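Local coordinates for glucose import ATP-binding protein GlcV (Sulfolobus solfataricus, PDB 1OXV) that couples ATP hydrolysis to glucose uptake as the ATP-binding subunit of the ABC transporter complex GlcSTUV, at residues A[19-24]-A[44-49]; A[162-167]-A[192-197]. One frame throughout, in Å; residues are numbered along the deposited sequence. Where two conformers were deposited one is given.

The two contacts illustrate how an ABC ATPase assembles its nucleotide site from separate parts of the chain. Contact 1 comes first in the sequence and sets an edge strand of the antiparallel sheet, 18-28, against the P-loop helix 44-52. Contact 2 follows and pairs neighbouring parallel strands, 161-165 and 193-198, in the mixed core sheet. Their centres lie about 15 Å apart, and helix 44-52 bridges them, belonging to contact 1 while touching both strands of contact 2. Both contacts also touch the bound ATP analogue, so the antiparallel sheet, the P-loop and the Walker B strand converge on one ligand.

Contact 1: A[19-24]-A[44-49]; sequences VALDNV and KTTFMR. With MG (magnesium ion), chain D; ANP (phosphoaminophosphonic acid-adenylate ester), chain T.
A20 and T46 share the ligand: both touch the ATP analogue ANP as well as each other. The CB of A20 lies 4.1 Å from T46 OG1. The same CB is 3.5 Å from O4' of ANP, while the T46 hydroxyl donates to an alpha-phosphate oxygen, O1A. A20 and L21 both face K11 in a classic beta bulge, and both CB atoms are directed at the helix. The remaining contact is apolar. L21 CD1 is 3.8 Å from F47 CA, and the same methyl lies at the edge of the phenyl ring, near its plane. The L21 and T46 side chains pass each other in opposite senses, with L21 CD1 4.0 Å from T46 CG2. V24 CG1 reaches CE1 of the F47 ring obliquely, at 4.2 Å. With CG anti to the backbone N (chi1 180°), F47 carries its ring to V24.

T46 is thus two-sided, its methyl on L21 and its OG1 2.7 Å from O1A, to which its backbone N also donates, so two bonds from one residue grip a single oxygen. K44 and T45 contribute further bonds, alongside S40 and G43: K44 NZ reaches both the beta- and gamma-phosphates, and T45 OG1 binds the magnesium ion at 2.2 Å. Beyond the two segments, F47 rests on L195 of strand 193-198, while A20 and T46 touch F13 of strand 4-13, which wedges helix 44-52 between the antiparallel and mixed sheets.

Contact 2: A[162-167]-A[192-197]; sequences LLLDEP and VTLLVV. With ANP (phosphoaminophosphonic acid-adenylate ester), chain T.
Strands 162-165 and 193-197 run parallel, their axes 4.8 Å apart and only 7° from alignment, with L162 opposite L194 and D165 opposite V197. Successive backbone bonds alternate across the pair, from L162 N to T193 O, L195 N to L162 O, L164 N to L195 O and V197 N to L164 O, all nearly straight. A fifth bond, from E166 N to V197 O, is more bent (142°), its donor 39° out of the carbonyl plane, where the chain leaves the strand.

Leucines and valines make up most of both faces. On one, the L162 and L194 side chains run alongside each other, with CD2 of L162 4.0 Å from CD1 of L194. That same L194 methyl also meets L164 CD1, at 3.9 Å, as the two side chains cross obliquely; L194 has CG anti to its backbone N (chi1 172°), which turns its end toward the neighbouring strand. V183 of helix 174-190 packs on L164 and L194, as expected of a beta-alpha-beta crossover. On the other face, which D165 shares, L163 CD2 touches L195 CB at 3.7 Å, and L163, L195 and V197 all meet M48 of helix 44-52.

The two acidic residues lie at the C-terminal end. The leucines at 162-164, followed by D165 and E166, match the Walker B motif. E166 extends toward the nucleotide, with OE2 3.3 Å from O3G of ANP, consistent with its inferred role in ATP binding. D165 OD2 is hydrogen-bonded to T45 OG1, the hydroxyl that binds magnesium, which places the aspartate in the metal's second shell. Where the apolar strand pairing ends, one carboxylate is therefore held at a magnesium ligand and the next lies close to the gamma-phosphate.

Contact 1: A[19-24]-A[44-49]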
ATOM      1  N   VAL A  19      -6.239 -17.513  11.891  1.00 12.18           N
ATOM      2  CA  VAL A  19      -5.008 -17.614  11.120  1.00 17.41           C
ATOM      3  C   VAL A  19      -4.724 -16.239  10.552  1.00 18.91           C
ATOM      4  O   VAL A  19      -5.317 -15.823   9.545  1.00 17.48           O
ATOM      5  CB  VAL A  19      -5.120 -18.686  10.021  1.00 17.27           C
ATOM      6  CG1 VAL A  19      -3.858 -18.753   9.183  1.00 18.55           C
ATOM      7  CG2 VAL A  19      -5.410 -20.035  10.656  1.00 19.78           C
ATOM      8  N   ALA A  20      -3.824 -15.529  11.225  1.00 11.62           N
ATOM      9  CA  ALA A  20      -3.511 -14.141  10.883  1.00 12.75           C
ATOM     10  C   ALA A  20      -2.657 -14.058   9.617  1.00 18.82           C
ATOM     11  O   ALA A  20      -2.755 -13.104   8.835  1.00 13.43           O
ATOM     12  CB  ALA A  20      -2.819 -13.461  12.051  1.00 15.21           C
ATOM     13  N   LEU A  21      -1.808 -15.056   9.435  1.00 11.19           N
ATOM     14  CA  LEU A  21      -0.967 -15.154   8.243  1.00 17.78           C
ATOM     15  C   LEU A  21      -0.956 -16.620   7.839  1.00 16.45           C
ATOM     16  O   LEU A  21      -0.793 -17.496   8.680  1.00 17.33           O
ATOM     17  CB  LEU A  21       0.468 -14.683   8.503  1.00 18.57           C
ATOM     18  CG  LEU A  21       0.696 -13.206   8.830  1.00 18.63           C
ATOM     19  CD1 LEU A  21       2.150 -12.974   9.172  1.00 20.53           C
ATOM     20  CD2 LEU A  21       0.263 -12.346   7.669  1.00 14.16           C
ATOM     21  N   ASP A  22      -1.109 -16.883   6.547  1.00 22.05           N
ATOM     22  CA  ASP A  22      -1.192 -18.250   6.061  1.00 18.06           C
ATOM     23  C   ASP A  22      -0.203 -18.506   4.930  1.00 20.07           C
ATOM     24  O   ASP A  22      -0.408 -18.057   3.806  1.00 17.62           O
ATOM     25  CB  ASP A  22      -2.617 -18.501   5.567  1.00 19.09           C
ATOM     26  CG  ASP A  22      -2.851 -19.933   5.147  1.00 36.75           C
ATOM     27  OD1 ASP A  22      -4.018 -20.253   4.856  1.00 39.76           O
ATOM     28  OD2 ASP A  22      -1.949 -20.799   5.075  1.00 34.42           O
ATOM     29  N   ASN A  23       0.848 -19.250   5.252  1.00 14.27           N
ATOM     30  CA  ASN A  23       1.878 -19.664   4.304  1.00 21.97           C
ATOM     31  C   ASN A  23       2.391 -18.570   3.392  1.00 20.73           C
ATOM     32  O   ASN A  23       2.349 -18.682   2.167  1.00 18.12           O
ATOM     33  CB  ASN A  23       1.370 -20.838   3.477  1.00 24.87           C
ATOM     34  CG  ASN A  23       1.310 -22.125   4.278  0.50 30.31           C
ATOM     35  OD1 ASN A  23       2.338 -22.666   4.686  0.50 44.68           O
ATOM     36  ND2 ASN A  23       0.100 -22.617   4.514  0.50 36.02           N
ATOM     37  N   VAL A  24       2.887 -17.512   4.009  1.00 17.56           N
ATOM     38  CA  VAL A  24       3.394 -16.367   3.288  1.00 18.16           C
ATOM     39  C   VAL A  24       4.802 -16.599   2.760  1.00 17.30           C
ATOM     40  O   VAL A  24       5.681 -17.021   3.487  1.00 16.10           O
ATOM     41  CB  VAL A  24       3.344 -15.115   4.196  1.00 17.71           C
ATOM     42  CG1 VAL A  24       4.059 -13.929   3.547  1.00 22.67           C
ATOM     43  CG2 VAL A  24       1.907 -14.765   4.481  1.00 18.41           C
ATOM     44  N   LYS A  44      -1.260  -7.235   8.207  1.00 15.66           N
ATOM     45  CA  LYS A  44      -0.120  -6.341   7.948  1.00 11.30           C
ATOM     46  C   LYS A  44       0.772  -6.126   9.161  1.00 11.63           C
ATOM     47  O   LYS A  44       1.979  -6.322   9.085  1.00 15.40           O
ATOM     48  CB  LYS A  44      -0.617  -4.994   7.392  1.00 16.77           C
ATOM     49  CG  LYS A  44      -1.403  -5.136   6.120  1.00 19.17           C
ATOM     50  CD  LYS A  44      -1.901  -3.781   5.566  1.00 16.60           C
ATOM     51  CE  LYS A  44      -2.771  -3.011   6.558  1.00 29.42           C
ATOM     52  NZ  LYS A  44      -4.083  -3.665   6.850  1.00 18.72           N
ATOM     53  N   THR A  45       0.174  -5.723  10.285  1.00 14.53           N
ATOM     54  CA  THR A  45       0.934  -5.480  11.500  1.00 12.28           C
ATOM     55  C   THR A  45       1.545  -6.782  12.030  1.00 14.26           C
ATOM     56  O   THR A  45       2.644  -6.788  12.552  1.00 15.99           O
ATOM     57  CB  THR A  45       0.051  -4.809  12.573  1.00 14.12           C
ATOM     58  OG1 THR A  45      -0.251  -3.459  12.191  1.00 19.64           O
ATOM     59  CG2 THR A  45       0.806  -4.646  13.879  1.00 24.08           C
ATOM     60  N   THR A  46       0.815  -7.878  11.917  1.00 14.52           N
ATOM     61  CA  THR A  46       1.343  -9.146  12.361  1.00 12.06           C
ATOM     62  C   THR A  46       2.620  -9.455  11.567  1.00 14.23           C
ATOM     63  O   THR A  46       3.644  -9.861  12.120  1.00 16.71           O
ATOM     64  CB  THR A  46       0.298 -10.240  12.178  1.00 18.02           C
ATOM     65  OG1 THR A  46      -0.852  -9.950  12.998  1.00 16.05           O
ATOM     66  CG2 THR A  46       0.837 -11.568  12.687  1.00 17.66           C
ATOM     67  N   PHE A  47       2.548  -9.252  10.270  1.00 14.17           N
ATOM     68  CA  PHE A  47       3.690  -9.465   9.409  1.00 13.81           C
ATOM     69  C   PHE A  47       4.873  -8.607   9.835  1.00 15.19           C
ATOM     70  O   PHE A  47       5.993  -9.106  10.002  1.00 14.55           O
ATOM     71  CB  PHE A  47       3.301  -9.186   7.973  1.00 13.18           C
ATOM     72  CG  PHE A  47       4.403  -9.368   7.009  1.00 15.66           C
ATOM     73  CD1 PHE A  47       4.792 -10.628   6.605  1.00 18.05           C
ATOM     74  CD2 PHE A  47       5.059  -8.285   6.505  1.00 17.86           C
ATOM     75  CE1 PHE A  47       5.819 -10.783   5.714  1.00 24.39           C
ATOM     76  CE2 PHE A  47       6.074  -8.445   5.613  1.00 21.90           C
ATOM     77  CZ  PHE A  47       6.451  -9.689   5.216  1.00 27.51           C
ATOM     78  N   MET A  48       4.627  -7.316  10.020  1.00 12.62           N
ATOM     79  CA  MET A  48       5.643  -6.347  10.417  1.00 12.21           C
ATOM     80  C   MET A  48       6.321  -6.740  11.734  1.00 15.04           C
ATOM     81  O   MET A  48       7.522  -6.583  11.915  1.00 13.93           O
ATOM     82  CB  MET A  48       4.968  -4.983  10.566  1.00 14.12           C
ATOM     83  CG  MET A  48       4.607  -4.357   9.217  0.50 10.26           C
ATOM     84  SD  MET A  48       6.022  -4.254   8.112  0.50 17.44           S
ATOM     85  CE  MET A  48       6.380  -2.505   8.332  0.50  9.23           C
ATOM     86  N   ARG A  49       5.515  -7.185  12.695  1.00 12.83           N
ATOM     87  CA  ARG A  49       6.019  -7.567  13.999  1.00 14.03           C
ATOM     88  C   ARG A  49       6.906  -8.811  13.919  1.00 12.59           C
ATOM     89  O   ARG A  49       7.869  -8.954  14.687  1.00 16.36           O
ATOM     90  CB  ARG A  49       4.864  -7.784  14.995  1.00 16.74           C
ATOM     91  CG  ARG A  49       4.196  -6.507  15.471  1.00 14.46           C
ATOM     92  CD  ARG A  49       2.960  -6.714  16.370  1.00 18.78           C
ATOM     93  NE  ARG A  49       3.231  -7.481  17.583  1.00 19.22           N
ATOM     94  CZ  ARG A  49       3.774  -6.962  18.680  1.00 30.46           C
ATOM     95  NH1 ARG A  49       4.095  -5.681  18.723  1.00 22.00           N
ATOM     96  NH2 ARG A  49       3.990  -7.718  19.737  1.00 31.15           N
TER
HETATM   97 MG    MG D1102      -2.233  -2.871  11.541  1.00 25.78          MG
HETATM   98  PG  ANP T1104      -5.202  -2.801  10.298  1.00 31.02           P
HETATM   99  O1G ANP T1104      -5.074  -2.467   8.845  1.00 27.17           O
HETATM  100  O2G ANP T1104      -6.502  -2.342  10.894  1.00 32.67           O
HETATM  101  O3G ANP T1104      -4.097  -2.154  11.034  1.00 21.93           O
HETATM  102  PB  ANP T1104      -3.838  -5.404  10.168  1.00 24.06           P
HETATM  103  O1B ANP T1104      -3.758  -5.676   8.719  1.00 21.98           O
HETATM  104  O2B ANP T1104      -2.609  -4.728  10.657  1.00 19.82           O
HETATM  105  N3B ANP T1104      -5.177  -4.457  10.477  1.00 27.19           N
HETATM  106  PA  ANP T1104      -3.459  -7.356  12.138  1.00 23.97           P
HETATM  107  O1A ANP T1104      -2.188  -8.001  11.709  1.00 18.44           O
HETATM  108  O2A ANP T1104      -3.214  -6.437  13.259  1.00 22.79           O
HETATM  109  O3A ANP T1104      -4.152  -6.748  10.894  1.00 21.26           O
HETATM  110  O5' ANP T1104      -4.336  -8.473  12.683  1.00 20.60           O
HETATM  111  C5' ANP T1104      -4.540  -9.590  11.853  1.00 18.87           C
HETATM  112  C4' ANP T1104      -5.570 -10.558  12.448  1.00 26.75           C
HETATM  113  O4' ANP T1104      -5.019 -11.155  13.606  1.00 23.11           O
HETATM  114  C3' ANP T1104      -6.849  -9.918  12.961  1.00 27.54           C
HETATM  115  O3' ANP T1104      -7.909 -10.867  12.891  1.00 33.79           O
HETATM  116  C2' ANP T1104      -6.550  -9.597  14.408  1.00 28.93           C
HETATM  117  O2' ANP T1104      -7.697  -9.556  15.240  1.00 31.77           O
HETATM  118  C1' ANP T1104      -5.681 -10.771  14.804  1.00 22.58           C
HETATM  119  N9  ANP T1104      -4.693 -10.458  15.833  1.00 28.01           N
HETATM  120  C8  ANP T1104      -3.597  -9.679  15.698  1.00 38.47           C
HETATM  121  N7  ANP T1104      -2.895  -9.655  16.863  1.00 29.50           N
HETATM  122  C5  ANP T1104      -3.549 -10.440  17.738  1.00 28.17           C
HETATM  123  C6  ANP T1104      -3.372 -10.862  19.141  1.00 38.01           C
HETATM  124  N6  ANP T1104      -2.279 -10.420  19.885  1.00 38.07           N
HETATM  125  N1  ANP T1104      -4.286 -11.690  19.664  1.00 26.04           N
HETATM  126  C2  ANP T1104      -5.341 -12.141  18.975  1.00 32.64           C
HETATM  127  N3  ANP T1104      -5.571 -11.782  17.699  1.00 28.76           N
HETATM  128  C4  ANP T1104      -4.728 -10.972  17.055  1.00 26.89           C
HETATM  129  O   HOH W   1      -1.475  -2.009   9.889  1.00 22.52           O
HETATM  130  O   HOH W   2      -1.818  -1.142  12.712  1.00 29.74           O
HETATM  131  O   HOH W   3      -3.062  -3.797  13.419  1.00 25.95           O

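Contact 2: A[162-167]-A[192-197]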
ATOM      1  N   LEU A 162      14.372  -0.540   7.779  1.00 10.32           N
ATOM      2  CA  LEU A 162      13.436   0.403   8.375  1.00 11.00           C
ATOM      3  C   LEU A 162      11.997  -0.087   8.111  1.00 10.43           C
ATOM      4  O   LEU A 162      11.630  -0.390   6.973  1.00 14.47           O
ATOM      5  CB  LEU A 162      13.673   1.802   7.797  1.00 14.90           C
ATOM      6  CG  LEU A 162      12.708   2.888   8.261  1.00 14.81           C
ATOM      7  CD1 LEU A 162      12.804   3.089   9.744  1.00 20.62           C
ATOM      8  CD2 LEU A 162      13.012   4.203   7.548  1.00 20.43           C
ATOM      9  N   LEU A 163      11.222  -0.225   9.172  1.00 12.52           N
ATOM     10  CA  LEU A 163       9.849  -0.699   9.096  1.00 15.57           C
ATOM     11  C   LEU A 163       8.869   0.417   9.450  1.00 10.83           C
ATOM     12  O   LEU A 163       8.918   0.979  10.550  1.00 12.75           O
ATOM     13  CB  LEU A 163       9.632  -1.872  10.058  1.00 15.80           C
ATOM     14  CG  LEU A 163      10.631  -3.018   9.937  1.00 13.07           C
ATOM     15  CD1 LEU A 163      10.401  -4.050  11.041  1.00 21.40           C
ATOM     16  CD2 LEU A 163      10.561  -3.681   8.569  1.00 15.82           C
ATOM     17  N   LEU A 164       7.964   0.709   8.523  1.00  9.69           N
ATOM     18  CA  LEU A 164       6.962   1.734   8.727  1.00 13.63           C
ATOM     19  C   LEU A 164       5.560   1.138   8.652  1.00 12.34           C
ATOM     20  O   LEU A 164       5.097   0.718   7.589  1.00 14.19           O
ATOM     21  CB  LEU A 164       7.104   2.861   7.698  1.00 14.66           C
ATOM     22  CG  LEU A 164       8.494   3.481   7.562  1.00 14.06           C
ATOM     23  CD1 LEU A 164       8.462   4.644   6.599  1.00 21.14           C
ATOM     24  CD2 LEU A 164       9.002   3.945   8.896  1.00 22.88           C
ATOM     25  N   ASP A 165       4.870   1.131   9.777  1.00 11.84           N
ATOM     26  CA  ASP A 165       3.510   0.600   9.814  1.00 17.56           C
ATOM     27  C   ASP A 165       2.504   1.749   9.804  1.00 12.97           C
ATOM     28  O   ASP A 165       2.276   2.414  10.815  1.00 15.80           O
ATOM     29  CB  ASP A 165       3.304  -0.313  11.033  1.00 18.56           C
ATOM     30  CG  ASP A 165       2.022  -1.140  10.943  1.00 28.06           C
ATOM     31  OD1 ASP A 165       1.251  -0.960   9.971  1.00 22.67           O
ATOM     32  OD2 ASP A 165       1.716  -2.012  11.794  1.00 17.17           O
ATOM     33  N   GLU A 166       1.912   1.977   8.639  1.00  8.59           N
ATOM     34  CA  GLU A 166       0.922   3.026   8.448  1.00 12.96           C
ATOM     35  C   GLU A 166       1.389   4.341   9.046  1.00 14.15           C
ATOM     36  O   GLU A 166       0.759   4.867   9.958  1.00 17.01           O
ATOM     37  CB  GLU A 166      -0.413   2.621   9.065  1.00 23.05           C
ATOM     38  CG  GLU A 166      -0.931   1.280   8.578  1.00 32.05           C
ATOM     39  CD  GLU A 166      -2.447   1.206   8.567  1.00 40.33           C
ATOM     40  OE1 GLU A 166      -3.080   2.228   8.230  1.00 50.95           O
ATOM     41  OE2 GLU A 166      -3.008   0.130   8.888  1.00 28.04           O
ATOM     42  N   PRO A 167       2.443   4.894   8.453  1.00 23.85           N
ATOM     43  CA  PRO A 167       3.102   6.110   8.931  1.00 28.33           C
ATOM     44  C   PRO A 167       2.368   7.398   8.610  1.00 20.48           C
ATOM     45  O   PRO A 167       2.418   8.328   9.405  1.00 25.27           O
ATOM     46  CB  PRO A 167       4.420   6.139   8.138  1.00 25.40           C
ATOM     47  CG  PRO A 167       4.399   4.977   7.200  1.00 34.49           C
ATOM     48  CD  PRO A 167       3.034   4.400   7.204  1.00 23.48           C
ATOM     49  N   VAL A 192      18.925   1.838   3.397  1.00 18.69           N
ATOM     50  CA  VAL A 192      18.245   0.776   4.107  1.00 13.97           C
ATOM     51  C   VAL A 192      17.201   0.081   3.281  1.00 18.11           C
ATOM     52  O   VAL A 192      16.587   0.662   2.395  1.00 17.05           O
ATOM     53  CB  VAL A 192      17.543   1.290   5.366  1.00 15.76           C
ATOM     54  CG1 VAL A 192      18.562   1.708   6.397  1.00 19.46           C
ATOM     55  CG2 VAL A 192      16.577   2.426   5.039  1.00 17.20           C
ATOM     56  N   THR A 193      16.991  -1.181   3.603  1.00 17.72           N
ATOM     57  CA  THR A 193      15.861  -1.903   3.087  1.00 12.18           C
ATOM     58  C   THR A 193      14.671  -1.261   3.757  1.00 15.63           C
ATOM     59  O   THR A 193      14.726  -0.963   4.943  1.00 15.55           O
ATOM     60  CB  THR A 193      15.998  -3.355   3.490  1.00 17.29           C
ATOM     61  OG1 THR A 193      17.138  -3.897   2.818  1.00 17.24           O
ATOM     62  CG2 THR A 193      14.814  -4.189   3.020  1.00 16.03           C
ATOM     63  N   LEU A 194      13.590  -1.057   3.015  1.00 10.83           N
ATOM     64  CA  LEU A 194      12.419  -0.360   3.551  1.00 13.14           C
ATOM     65  C   LEU A 194      11.129  -1.155   3.340  1.00 13.55           C
ATOM     66  O   LEU A 194      10.794  -1.571   2.228  1.00 17.44           O
ATOM     67  CB  LEU A 194      12.311   1.039   2.922  1.00 15.60           C
ATOM     68  CG  LEU A 194      11.051   1.855   3.210  1.00 15.25           C
ATOM     69  CD1 LEU A 194      11.004   2.363   4.638  1.00 17.39           C
ATOM     70  CD2 LEU A 194      10.914   3.031   2.235  1.00 21.84           C
ATOM     71  N   LEU A 195      10.418  -1.393   4.428  1.00 13.84           N
ATOM     72  CA  LEU A 195       9.139  -2.059   4.352  1.00 13.71           C
ATOM     73  C   LEU A 195       8.079  -1.080   4.860  1.00 18.40           C
ATOM     74  O   LEU A 195       8.161  -0.591   5.985  1.00 14.34           O
ATOM     75  CB  LEU A 195       9.160  -3.312   5.207  1.00 18.65           C
ATOM     76  CG  LEU A 195       8.358  -4.512   4.721  0.50 25.63           C
ATOM     77  CD1 LEU A 195       8.673  -5.747   5.596  0.50 25.62           C
ATOM     78  CD2 LEU A 195       6.879  -4.219   4.681  0.50 30.65           C
ATOM     79  N   VAL A 196       7.105  -0.756   4.014  1.00 10.58           N
ATOM     80  CA  VAL A 196       6.016   0.064   4.524  1.00 16.12           C
ATOM     81  C   VAL A 196       4.664  -0.606   4.288  1.00 20.58           C
ATOM     82  O   VAL A 196       4.413  -1.210   3.253  1.00 19.16           O
ATOM     83  CB  VAL A 196       6.061   1.415   3.810  1.00 14.84           C
ATOM     84  CG1 VAL A 196       6.579   1.233   2.385  0.50 20.94           C
ATOM     85  CG2 VAL A 196       4.672   2.023   3.763  0.50 20.17           C
ATOM     86  N   VAL A 197       3.839  -0.508   5.319  1.00 14.21           N
ATOM     87  CA  VAL A 197       2.529  -1.112   5.293  1.00 16.19           C
ATOM     88  C   VAL A 197       1.471  -0.044   5.287  1.00 31.26           C
ATOM     89  O   VAL A 197       1.646   1.033   5.864  1.00 26.18           O
ATOM     90  CB  VAL A 197       2.284  -2.053   6.498  1.00 18.77           C
ATOM     91  CG1 VAL A 197       2.913  -3.382   6.242  1.00 21.31           C
ATOM     92  CG2 VAL A 197       2.826  -1.450   7.773  1.00 48.35           C
TER
HETATM   93  PG  ANP T1104      -5.202  -2.801  10.298  1.00 31.02           P
HETATM   94  O1G ANP T1104      -5.074  -2.467   8.845  1.00 27.17           O
HETATM   95  O2G ANP T1104      -6.502  -2.342  10.894  1.00 32.67           O
HETATM   96  O3G ANP T1104      -4.097  -2.154  11.034  1.00 21.93           O
HETATM   97  PB  ANP T1104      -3.838  -5.404  10.168  1.00 24.06           P
HETATM   98  O1B ANP T1104      -3.758  -5.676   8.719  1.00 21.98           O
HETATM   99  O2B ANP T1104      -2.609  -4.728  10.657  1.00 19.82           O
HETATM  100  N3B ANP T1104      -5.177  -4.457  10.477  1.00 27.19           N
HETATM  101  PA  ANP T1104      -3.459  -7.356  12.138  1.00 23.97           P
HETATM  102  O1A ANP T1104      -2.188  -8.001  11.709  1.00 18.44           O
HETATM  103  O2A ANP T1104      -3.214  -6.437  13.259  1.00 22.79           O
HETATM  104  O3A ANP T1104      -4.152  -6.748  10.894  1.00 21.26           O
HETATM  105  O5' ANP T1104      -4.336  -8.473  12.683  1.00 20.60           O
HETATM  106  C5' ANP T1104      -4.540  -9.590  11.853  1.00 18.87           C
HETATM  107  C4' ANP T1104      -5.570 -10.558  12.448  1.00 26.75           C
HETATM  108  O4' ANP T1104      -5.019 -11.155  13.606  1.00 23.11           O
HETATM  109  C3' ANP T1104      -6.849  -9.918  12.961  1.00 27.54           C
HETATM  110  O3' ANP T1104      -7.909 -10.867  12.891  1.00 33.79           O
HETATM  111  C2' ANP T1104      -6.550  -9.597  14.408  1.00 28.93           C
HETATM  112  O2' ANP T1104      -7.697  -9.556  15.240  1.00 31.77           O
HETATM  113  C1' ANP T1104      -5.681 -10.771  14.804  1.00 22.58           C
HETATM  114  N9  ANP T1104      -4.693 -10.458  15.833  1.00 28.01           N
HETATM  115  C8  ANP T1104      -3.597  -9.679  15.698  1.00 38.47           C
HETATM  116  N7  ANP T1104      -2.895  -9.655  16.863  1.00 29.50           N
HETATM  117  C5  ANP T1104      -3.549 -10.440  17.738  1.00 28.17           C
HETATM  118  C6  ANP T1104      -3.372 -10.862  19.141  1.00 38.01           C
HETATM  119  N6  ANP T1104      -2.279 -10.420  19.885  1.00 38.07           N
HETATM  120  N1  ANP T1104      -4.286 -11.690  19.664  1.00 26.04           N
HETATM  121  C2  ANP T1104      -5.341 -12.141  18.975  1.00 32.64           C
HETATM  122  N3  ANP T1104      -5.571 -11.782  17.699  1.00 28.76           N
HETATM  123  C4  ANP T1104      -4.728 -10.972  17.055  1.00 26.89           C